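Local coordinates for protein time interval measuring enzyme TIME (Bombyx mori, PDB 2E47) that probably converts superoxide into hydrogen peroxide and oxygen as a copper- and zinc-binding superoxide dismutase, and is known as a time-interval-measuring clock protein, at residues A[14-17]-A[18-21]. Numbering follows the deposited sequence.
Sequences LSTE and TIRG
Arg-20 folds back over the turn that joins its strand to the preceding one and sets an edge of its guanidinium, nearly in plane, against the carbonyl of Thr-16. Its CG lies anti to the carbonyl carbon (chi1 -45°), and further bends at chi2 and chi3 carry the head toward the turn. NH2 comes within 2.6 Å of Thr-16 O, yet the N-H points poorly at it, making the bond weak. On the way, CD passes 4.0 Å from OG of Ser-15, the non-hydrogen-bonded partner of Arg-20 on the same exposed face. The Glu-17 carboxylate stays further off, with OE2 5.9 Å from Arg-20 NH2, so any attraction would act without contact. Inside the turn, the methyl of Thr-16 lies very close to the backbone, CG2 3.1 Å from Thr-18 N and almost as near Ile-19 N, a strained or imprecisely placed contact. Thr-18 OG1 also faces this methyl. Glu-17 and Thr-18 have backbone angles near those of a type I turn; the last backbone bond before it runs from Thr-16 N to Ile-19 O, 2.9 Å. Beyond it, Leu-14 and Gly-21 form a hydrogen-bonded pair, with Leu-14 N 2.9 Å from Gly-21 O and the reciprocal bond returned. Leu-14 CB and Ile-19 CG2 come loosely together, 4.3 Å apart. Both of these buried side chains also touch Ile-39 and Ala-149, while Ile-19 adds Val-148, so the hairpin packs against strands 33-40 and 147-155. The whole is a tight antiparallel beta hairpin between strands 9-15 and 20-27, the first hairpin of the Greek-key beta-barrel of copper/zinc superoxide dismutases.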
loop_
_atom_site.group_PDB
_atom_site.type_symbol
_atom_site.label_atom_id
_atom_site.label_comp_id
_atom_site.label_asym_id
_atom_site.label_seq_id
_atom_site.Cartn_x
_atom_site.Cartn_y
_atom_site.Cartn_z
ATOM N N LEU A 14 -1.998 -7.589 6.999
ATOM C CA LEU A 14 -1.209 -8.823 6.812
ATOM C C LEU A 14 -2.176 -9.979 6.441
ATOM O O LEU A 14 -3.206 -10.122 7.100
ATOM C CB LEU A 14 -0.648 -9.150 8.178
ATOM C CG LEU A 14 0.733 -8.586 8.559
ATOM C CD1 LEU A 14 1.233 -7.507 7.642
ATOM C CD2 LEU A 14 0.997 -8.334 10.032
ATOM N N SER A 15 -1.862 -10.786 5.425
ATOM C CA SER A 15 -2.764 -11.809 5.003
ATOM C C SER A 15 -1.956 -12.920 4.278
ATOM O O SER A 15 -1.486 -12.717 3.143
ATOM C CB SER A 15 -3.872 -11.227 4.082
ATOM O OG SER A 15 -4.986 -12.135 4.060
ATOM N N THR A 16 -1.831 -14.057 4.971
ATOM C CA THR A 16 -1.028 -15.212 4.627
ATOM C C THR A 16 -1.994 -16.427 4.864
ATOM O O THR A 16 -3.108 -16.224 5.390
ATOM C CB THR A 16 0.200 -15.134 5.576
ATOM O OG1 THR A 16 1.302 -14.472 4.905
ATOM C CG2 THR A 16 0.642 -16.372 6.216
ATOM N N GLU A 17 -1.591 -17.642 4.455
ATOM C CA GLU A 17 -2.325 -18.846 4.805
ATOM C C GLU A 17 -2.473 -18.944 6.330
ATOM O O GLU A 17 -3.540 -19.361 6.829
ATOM C CB GLU A 17 -1.604 -20.117 4.315
ATOM C CG GLU A 17 -1.726 -20.432 2.800
ATOM C CD GLU A 17 -3.122 -20.136 2.226
ATOM O OE1 GLU A 17 -4.097 -20.881 2.533
ATOM O OE2 GLU A 17 -3.239 -19.156 1.455
ATOM N N THR A 18 -1.406 -18.577 7.065
ATOM C CA THR A 18 -1.424 -18.707 8.533
ATOM C C THR A 18 -1.619 -17.420 9.362
ATOM O O THR A 18 -2.077 -17.490 10.497
ATOM C CB THR A 18 -0.166 -19.490 9.051
ATOM O OG1 THR A 18 1.024 -18.853 8.568
ATOM C CG2 THR A 18 -0.156 -20.973 8.529
ATOM N N ILE A 19 -1.287 -16.261 8.803
ATOM C CA ILE A 19 -1.226 -15.033 9.574
ATOM C C ILE A 19 -2.201 -14.006 9.068
ATOM O O ILE A 19 -2.300 -13.811 7.850
ATOM C CB ILE A 19 0.237 -14.464 9.567
ATOM C CG1 ILE A 19 1.116 -15.270 10.545
ATOM C CG2 ILE A 19 0.219 -12.946 9.915
ATOM C CD1 ILE A 19 2.501 -15.146 10.311
ATOM N N ARG A 20 -2.949 -13.381 9.985
ATOM C CA ARG A 20 -3.888 -12.334 9.616
ATOM C C ARG A 20 -3.848 -11.206 10.596
ATOM O O ARG A 20 -3.877 -11.429 11.816
ATOM C CB ARG A 20 -5.370 -12.835 9.567
ATOM C CG ARG A 20 -5.576 -14.172 8.873
ATOM C CD ARG A 20 -6.012 -13.997 7.448
ATOM N NE ARG A 20 -7.070 -14.982 7.158
ATOM C CZ ARG A 20 -6.871 -16.143 6.522
ATOM N NH1 ARG A 20 -7.900 -16.970 6.319
ATOM N NH2 ARG A 20 -5.650 -16.468 6.076
ATOM N N GLY A 21 -3.874 -9.989 10.065
ATOM C CA GLY A 21 -3.993 -8.843 10.932
ATOM C C GLY A 21 -4.258 -7.552 10.231
ATOM O O GLY A 21 -4.136 -7.461 9.010
#